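Local coordinates for protein shikimate dehydrogenase (NADP(+)) (Peptoclostridium difficile, PDB 5DZS) that probably catalyses the reversible, NADPH-linked reduction of 3-dehydroshikimate to shikimate, a step on the way to chorismate and the aromatic amino acids, at residues B[107-112]-B[205-210]; B[100-105]-B[137-142]; B[213-216]-B[222-225]. One frame throughout, in Å; residues are numbered along the deposited sequence. Where two conformers were deposited one is given.

Contact 1. Residues B[107-112]-B[205-210]; sequences SMFKMA and ILIDLI
Met-108 and Ile-207 carry the apolar part of this contact, in which helix 101-111 and the end of strand 205-208 meet through apolar side chains. The thioether chain leaves the helix with CG opposite the backbone N (chi1 173°), runs straight through chi2 and then bends at chi3 (66°), which turns the terminal methyl onto the strand. In this conformer, one of two modelled for the side chain, Met-108 CE sits 3.5 Å from Ile-207 CG2, with SD a little farther off at 3.8 Å from the same CG2. The methyl also reaches Leu-209, whose CD2 lies 4.0 Å from Met-108 CE, the two side chains crossing at about a right angle. Ile-207 divides its branches: CG2 serves the methionine, while CD1 lies toward the Phe-109 ring, at a spacing too short to be trusted in detail. That ring also meets Tyr-136 of the next helix along the chain.

The polar part stays within the strand's own end. Asp-208, on the other face of the sheet, closes an Asx turn, its OD1 accepting Ile-210 N at 3.1 Å from above the carboxylate plane; Asn-180 bonds to the same oxygen.

Leu-209 is a predicted NADP(+)-binding residue, and Gly-232, another, lies near Met-108. Apolar packing, without a hydrogen bond between the two segments, thus seats the interdomain helix on the Rossmann-type nucleotide domain beside the probable cofactor site.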
loop_
_atom_site.group_PDB
_atom_site.type_symbol
_atom_site.label_atom_id
_atom_site.label_comp_id
_atom_site.label_asym_id
_atom_site.label_seq_id
_atom_site.Cartn_x
_atom_site.Cartn_y
_atom_site.Cartn_z
ATOM N N SER B 107 15.926 -2.454 3.848
ATOM C CA SER B 107 15.791 -2.601 5.289
ATOM C C SER B 107 17.013 -3.268 5.951
ATOM O O SER B 107 17.564 -2.746 6.946
ATOM C CB SER B 107 14.542 -3.435 5.570
ATOM O OG SER B 107 14.333 -3.591 6.950
ATOM N N MET B 108 17.416 -4.409 5.381
ATOM C CA MET B 108 18.563 -5.222 5.834
ATOM C C MET B 108 19.882 -4.442 5.778
ATOM O O MET B 108 20.706 -4.527 6.688
ATOM C CB MET B 108 18.669 -6.478 4.949
ATOM C CG MET B 108 19.910 -7.345 5.166
ATOM S SD MET B 108 20.082 -8.717 3.978
ATOM C CE MET B 108 20.337 -7.815 2.453
ATOM N N PHE B 109 20.081 -3.706 4.691
ATOM C CA PHE B 109 21.303 -2.898 4.501
ATOM C C PHE B 109 21.380 -1.758 5.506
ATOM O O PHE B 109 22.447 -1.482 6.052
ATOM C CB PHE B 109 21.415 -2.364 3.074
ATOM C CG PHE B 109 22.024 -3.342 2.111
ATOM C CD1 PHE B 109 21.265 -4.349 1.553
ATOM C CD2 PHE B 109 23.356 -3.244 1.754
ATOM C CE1 PHE B 109 21.816 -5.243 0.655
ATOM C CE2 PHE B 109 23.924 -4.146 0.861
ATOM C CZ PHE B 109 23.148 -5.140 0.307
ATOM N N LYS B 110 20.253 -1.105 5.767
ATOM C CA LYS B 110 20.220 -0.031 6.757
ATOM C C LYS B 110 20.497 -0.573 8.145
ATOM O O LYS B 110 21.250 0.014 8.905
ATOM C CB LYS B 110 18.864 0.676 6.760
ATOM C CG LYS B 110 18.609 1.533 5.539
ATOM C CD LYS B 110 17.179 2.032 5.531
ATOM C CE LYS B 110 16.916 2.950 4.353
ATOM N NZ LYS B 110 15.458 3.148 4.151
ATOM N N MET B 111 19.898 -1.706 8.471
ATOM C CA MET B 111 20.073 -2.299 9.790
ATOM C C MET B 111 21.538 -2.690 10.015
ATOM O O MET B 111 22.085 -2.468 11.098
ATOM C CB MET B 111 19.121 -3.495 9.947
ATOM C CG MET B 111 19.252 -4.287 11.238
ATOM S SD MET B 111 20.687 -5.380 11.269
ATOM C CE MET B 111 20.342 -6.480 9.884
ATOM N N ALA B 112 22.166 -3.242 8.977
ATOM C CA ALA B 112 23.557 -3.675 9.043
ATOM C C ALA B 112 24.547 -2.518 8.815
ATOM O O ALA B 112 25.758 -2.732 8.830
ATOM C CB ALA B 112 23.795 -4.776 8.022
ATOM N N ILE B 205 32.636 -7.762 2.561
ATOM C CA ILE B 205 31.313 -7.966 3.165
ATOM C C ILE B 205 30.561 -9.075 2.440
ATOM O O ILE B 205 30.520 -9.091 1.208
ATOM C CB ILE B 205 30.478 -6.671 3.063
ATOM C CG1 ILE B 205 31.241 -5.495 3.704
ATOM C CG2 ILE B 205 29.103 -6.859 3.696
ATOM C CD1 ILE B 205 30.610 -4.141 3.455
ATOM N N LEU B 206 30.032 -10.027 3.203
ATOM C CA LEU B 206 29.223 -11.099 2.644
ATOM C C LEU B 206 27.784 -10.937 3.082
ATOM O O LEU B 206 27.508 -10.785 4.270
ATOM C CB LEU B 206 29.682 -12.486 3.096
ATOM C CG LEU B 206 30.919 -13.107 2.463
ATOM C CD1 LEU B 206 32.166 -12.375 2.920
ATOM C CD2 LEU B 206 30.981 -14.580 2.843
ATOM N N ILE B 207 26.864 -10.981 2.127
ATOM C CA ILE B 207 25.446 -10.925 2.442
ATOM C C ILE B 207 24.806 -12.192 1.907
ATOM O O ILE B 207 24.914 -12.499 0.724
ATOM C CB ILE B 207 24.764 -9.687 1.827
ATOM C CG1 ILE B 207 25.422 -8.417 2.387
ATOM C CG2 ILE B 207 23.264 -9.708 2.111
ATOM C CD1 ILE B 207 24.961 -7.141 1.723
ATOM N N ASP B 208 24.154 -12.944 2.784
ATOM C CA ASP B 208 23.485 -14.168 2.349
ATOM C C ASP B 208 21.987 -14.006 2.555
ATOM O O ASP B 208 21.552 -13.769 3.664
ATOM C CB ASP B 208 24.022 -15.374 3.136
ATOM C CG ASP B 208 23.678 -16.711 2.479
ATOM O OD1 ASP B 208 22.875 -16.730 1.512
ATOM O OD2 ASP B 208 24.235 -17.738 2.919
ATOM N N LEU B 209 21.203 -14.126 1.491
ATOM C CA LEU B 209 19.752 -13.981 1.629
ATOM C C LEU B 209 19.126 -15.207 2.276
ATOM O O LEU B 209 17.975 -15.160 2.731
ATOM C CB LEU B 209 19.092 -13.666 0.289
ATOM C CG LEU B 209 19.587 -12.392 -0.407
ATOM C CD1 LEU B 209 18.745 -12.069 -1.635
ATOM C CD2 LEU B 209 19.632 -11.205 0.549
ATOM N N ILE B 210 19.877 -16.298 2.333
ATOM C CA ILE B 210 19.404 -17.519 2.960
ATOM C C ILE B 210 19.464 -17.389 4.466
ATOM O O ILE B 210 20.320 -16.694 5.022
ATOM C CB ILE B 210 20.286 -18.729 2.570
ATOM C CG1 ILE B 210 20.258 -18.964 1.051
ATOM C CG2 ILE B 210 19.857 -19.981 3.321
ATOM C CD1 ILE B 210 18.881 -19.226 0.470
#

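Contact 2. Residues B[100-105]-B[137-142]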
loop_
_atom_site.group_PDB
_atom_site.type_symbol
_atom_site.label_atom_id
_atom_site.label_comp_id
_atom_site.label_asym_id
_atom_site.label_seq_id
_atom_site.Cartn_x
_atom_site.Cartn_y
_atom_site.Cartn_z
ATOM N N THR B 100 8.154 -7.417 -2.457
ATOM C CA THR B 100 8.781 -6.792 -1.331
ATOM C C THR B 100 10.314 -7.034 -1.297
ATOM O O THR B 100 10.953 -6.635 -0.297
ATOM C CB THR B 100 8.244 -7.384 -0.096
ATOM O OG1 THR B 100 8.665 -8.768 -0.088
ATOM C CG2 THR B 100 6.697 -7.237 -0.012
ATOM N N ASP B 101 10.922 -7.652 -2.329
ATOM C CA ASP B 101 12.394 -7.925 -2.299
ATOM C C ASP B 101 13.288 -6.676 -2.223
ATOM O O ASP B 101 14.299 -6.673 -1.483
ATOM C CB ASP B 101 12.861 -8.820 -3.479
ATOM C CG ASP B 101 12.630 -10.308 -3.232
ATOM O OD1 ASP B 101 12.419 -10.704 -2.074
ATOM O OD2 ASP B 101 12.694 -11.098 -4.210
ATOM N N TYR B 102 12.991 -5.644 -3.010
ATOM C CA TYR B 102 13.768 -4.398 -2.957
ATOM C C TYR B 102 13.623 -3.787 -1.554
ATOM O O TYR B 102 14.612 -3.386 -0.947
ATOM C CB TYR B 102 13.286 -3.428 -4.054
ATOM C CG TYR B 102 14.016 -2.116 -4.227
ATOM C CD1 TYR B 102 13.809 -1.049 -3.342
ATOM C CD2 TYR B 102 14.822 -1.898 -5.326
ATOM C CE1 TYR B 102 14.438 0.163 -3.524
ATOM C CE2 TYR B 102 15.446 -0.675 -5.522
ATOM C CZ TYR B 102 15.246 0.349 -4.609
ATOM O OH TYR B 102 15.868 1.559 -4.807
ATOM N N PHE B 103 12.393 -3.724 -1.049
ATOM C CA PHE B 103 12.131 -3.174 0.291
ATOM C C PHE B 103 12.895 -3.888 1.408
ATOM O O PHE B 103 13.535 -3.229 2.253
ATOM C CB PHE B 103 10.631 -3.178 0.611
ATOM C CG PHE B 103 10.348 -2.968 2.060
ATOM C CD1 PHE B 103 10.216 -1.685 2.579
ATOM C CD2 PHE B 103 10.297 -4.041 2.925
ATOM C CE1 PHE B 103 9.999 -1.493 3.937
ATOM C CE2 PHE B 103 10.087 -3.853 4.277
ATOM C CZ PHE B 103 9.941 -2.575 4.782
ATOM N N GLY B 104 12.865 -5.225 1.393
ATOM C CA GLY B 104 13.537 -6.024 2.410
ATOM C C GLY B 104 15.044 -5.846 2.368
ATOM O O GLY B 104 15.691 -5.828 3.428
ATOM N N LEU B 105 15.613 -5.745 1.162
ATOM C CA LEU B 105 17.055 -5.529 1.015
ATOM C C LEU B 105 17.428 -4.164 1.611
ATOM O O LEU B 105 18.376 -4.057 2.394
ATOM C CB LEU B 105 17.484 -5.582 -0.455
ATOM C CG LEU B 105 17.446 -6.946 -1.153
ATOM C CD1 LEU B 105 17.359 -6.781 -2.665
ATOM C CD2 LEU B 105 18.657 -7.776 -0.756
ATOM N N PHE B 137 20.953 -2.143 -5.716
ATOM C CA PHE B 137 22.342 -1.678 -5.821
ATOM C C PHE B 137 22.508 -0.494 -6.800
ATOM O O PHE B 137 23.205 0.473 -6.493
ATOM C CB PHE B 137 23.300 -2.812 -6.241
ATOM C CG PHE B 137 23.654 -3.797 -5.144
ATOM C CD1 PHE B 137 24.074 -3.375 -3.892
ATOM C CD2 PHE B 137 23.699 -5.157 -5.419
ATOM C CE1 PHE B 137 24.444 -4.296 -2.915
ATOM C CE2 PHE B 137 24.073 -6.081 -4.453
ATOM C CZ PHE B 137 24.442 -5.656 -3.201
ATOM N N ILE B 138 21.884 -0.585 -7.974
ATOM C CA ILE B 138 21.974 0.473 -8.994
ATOM C C ILE B 138 21.353 1.781 -8.512
ATOM O O ILE B 138 21.906 2.858 -8.737
ATOM C CB ILE B 138 21.273 0.072 -10.312
ATOM C CG1 ILE B 138 21.927 -1.171 -10.939
ATOM C CG2 ILE B 138 21.293 1.231 -11.304
ATOM C CD1 ILE B 138 23.315 -0.952 -11.499
ATOM N N ASP B 139 20.191 1.686 -7.878
ATOM C CA ASP B 139 19.525 2.868 -7.347
ATOM C C ASP B 139 20.336 3.506 -6.227
ATOM O O ASP B 139 20.277 4.719 -6.028
ATOM C CB ASP B 139 18.142 2.513 -6.804
ATOM C CG ASP B 139 17.148 2.144 -7.891
ATOM O OD1 ASP B 139 17.426 2.343 -9.101
ATOM O OD2 ASP B 139 16.061 1.664 -7.525
ATOM N N SER B 140 21.093 2.690 -5.495
ATOM C CA SER B 140 21.876 3.179 -4.355
ATOM C C SER B 140 23.269 3.702 -4.712
ATOM O O SER B 140 24.067 3.981 -3.820
ATOM C CB SER B 140 21.992 2.091 -3.289
ATOM O OG SER B 140 20.716 1.709 -2.813
ATOM N N GLY B 141 23.567 3.824 -6.001
ATOM C CA GLY B 141 24.850 4.399 -6.434
ATOM C C GLY B 141 26.053 3.474 -6.396
ATOM O O GLY B 141 27.174 3.915 -6.127
ATOM N N ILE B 142 25.821 2.188 -6.653
ATOM C CA ILE B 142 26.902 1.222 -6.719
ATOM C C ILE B 142 27.801 1.661 -7.879
ATOM O O ILE B 142 27.307 2.091 -8.928
ATOM C CB ILE B 142 26.350 -0.217 -6.952
ATOM C CG1 ILE B 142 27.429 -1.285 -6.750
ATOM C CG2 ILE B 142 25.710 -0.345 -8.330
ATOM C CD1 ILE B 142 27.773 -1.542 -5.301
#
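Tyr-102 extends from helix 101-111 with CG opposite its backbone N (chi1 -176°), while Asp-139, at the end of helix 128-139, has CG opposite its own carbonyl carbon (chi1 -70°); these torsions bring phenol and carboxylate together between the two helices, where the nearest CA atoms of the two segments, of Tyr-102 and Phe-137, are 9.4 Å apart. The hydroxyl donates to the aspartate, with Tyr-102 OH 2.7 Å from Asp-139 OD2, which accepts with its anti lone pair, the one facing away from OD1. The acceptor lies at the ring edge, near the ring plane, with Tyr-102 CE2 3.1 Å from Asp-139 OD2. Ring and carboxylate are turned 55° against each other.

Just beyond the aspartate the helix closes in a Schellman motif: Ile-142 N bonds to Phe-137 O, and Gly-141, with positive phi, is the C' residue. On the tyrosine's helix, Asp-101 is a predicted shikimate ligand, salt-bridged to Lys-65, the predicted proton acceptor.

Asp-139 OD2 also pairs with Arg-81; phenol and guanidinium would both be expected to favour the ionised carboxylate, though Glu-92 of the second subunit packs on Asp-139 and may partly offset this. The bond links helix 101-111 to the nucleotide-binding domain.

Contact 3. Residues B[213-216]-B[222-225]; sequences PGET and GNSM
Glu-215 meets Asn-223 through the ends of two side chains that start from backbones well apart, the CA atoms lying 10.6 Å from each other. The glutamate is stretched out: CG stands opposite the backbone N (chi1 -171°) and the chain continues extended beyond it, carrying the carboxylate away from its loop toward the helix. Asparagine, with a shorter reach, places CG opposite its carbonyl carbon and presents the amide nitrogen. Asn-223 ND2 comes to 2.8 Å from Glu-215 OE2, yet the hydrogen bond is weak, because its N-H points well off the acceptor, at 115°. The flat groups are also inclined to one another, carboxylate and amide planes lying 51° apart.

Glu-215 lies just before helix 217-224 and Asn-223 near its end; this helix follows strand 205-208 and leads to strand 228-230 in the parallel sheet, a right-handed beta-alpha-beta crossover of the kind that builds Rossmann-type domains. Thr-216 is its N-cap: OG1 bonds to Leu-219 N and also to Asp-208 OD2, tying the helix start to the preceding strand.

The other end of the Asn-223 amide has the stronger partner. Against the weak bond to Glu-215, OD1 makes a hydrogen bond with Thr-229 OG1 on the next strand.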
loop_
_atom_site.group_PDB
_atom_site.type_symbol
_atom_site.label_atom_id
_atom_site.label_comp_id
_atom_site.label_asym_id
_atom_site.label_seq_id
_atom_site.Cartn_x
_atom_site.Cartn_y
_atom_site.Cartn_z
ATOM N N PRO B 213 19.048 -21.721 10.822
ATOM C CA PRO B 213 19.527 -21.707 12.197
ATOM C C PRO B 213 20.963 -22.218 12.372
ATOM O O PRO B 213 21.692 -21.698 13.213
ATOM C CB PRO B 213 18.540 -22.633 12.907
ATOM C CG PRO B 213 17.257 -22.436 12.165
ATOM C CD PRO B 213 17.625 -22.108 10.739
ATOM N N GLY B 214 21.366 -23.204 11.570
ATOM C CA GLY B 214 22.714 -23.797 11.672
ATOM C C GLY B 214 23.855 -23.043 10.995
ATOM O O GLY B 214 25.007 -23.497 11.028
ATOM N N GLU B 215 23.534 -21.907 10.376
ATOM C CA GLU B 215 24.512 -21.052 9.689
ATOM C C GLU B 215 25.047 -21.665 8.394
ATOM O O GLU B 215 25.512 -22.807 8.368
ATOM C CB GLU B 215 25.680 -20.673 10.605
ATOM C CG GLU B 215 26.592 -19.624 9.988
ATOM C CD GLU B 215 27.615 -19.097 10.963
ATOM O OE1 GLU B 215 28.081 -19.877 11.820
ATOM O OE2 GLU B 215 27.962 -17.901 10.862
ATOM N N THR B 216 24.999 -20.877 7.323
ATOM C CA THR B 216 25.460 -21.326 6.016
ATOM C C THR B 216 26.984 -21.424 5.942
ATOM O O THR B 216 27.705 -20.703 6.639
ATOM C CB THR B 216 25.001 -20.357 4.913
ATOM O OG1 THR B 216 25.613 -19.079 5.125
ATOM C CG2 THR B 216 23.489 -20.221 4.913
ATOM N N GLY B 222 33.109 -16.934 5.703
ATOM C CA GLY B 222 33.359 -15.497 5.822
ATOM C C GLY B 222 33.763 -15.084 7.225
ATOM O O GLY B 222 34.694 -14.301 7.406
ATOM N N ASN B 223 33.061 -15.614 8.221
ATOM C CA ASN B 223 33.373 -15.305 9.612
ATOM C C ASN B 223 34.761 -15.774 10.024
ATOM O O ASN B 223 35.402 -15.139 10.856
ATOM C CB ASN B 223 32.321 -15.901 10.552
ATOM C CG ASN B 223 31.019 -15.126 10.528
ATOM O OD1 ASN B 223 31.020 -13.895 10.511
ATOM N ND2 ASN B 223 29.902 -15.841 10.551
ATOM N N SER B 224 35.227 -16.875 9.435
ATOM C CA SER B 224 36.553 -17.415 9.767
ATOM C C SER B 224 37.671 -16.475 9.307
ATOM O O SER B 224 38.787 -16.534 9.819
ATOM C CB SER B 224 36.752 -18.806 9.157
ATOM O OG SER B 224 36.861 -18.749 7.746
ATOM N N MET B 225 37.365 -15.612 8.339
ATOM C CA MET B 225 38.337 -14.645 7.826
ATOM C C MET B 225 38.123 -13.260 8.432
ATOM O O MET B 225 38.741 -12.287 7.996
ATOM C CB MET B 225 38.211 -14.522 6.313
ATOM C CG MET B 225 38.416 -15.806 5.545
ATOM S SD MET B 225 38.188 -15.480 3.790
ATOM C CE MET B 225 38.526 -17.092 3.115
#

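The three contacts divide between joining domains and building one. Contacts 1 and 2 share helix 101-111, their centres are 11 Å apart, and their segments alternate along the chain; they touch where Phe-109 CZ lies 3.6 Å from Phe-137 CE1. This helix, following the substrate-domain sheet, thus packs against both a strand and a helix of the nucleotide-binding domain. Contact 3 is internal to that domain and comes later in sequence, after contact 1 has closed, with its centre 14 Å from that of contact 1 and 24 Å from that of contact 2. It belongs to the crossover leaving strand 205-208, so contacts 1 and 3 use opposite faces of that strand.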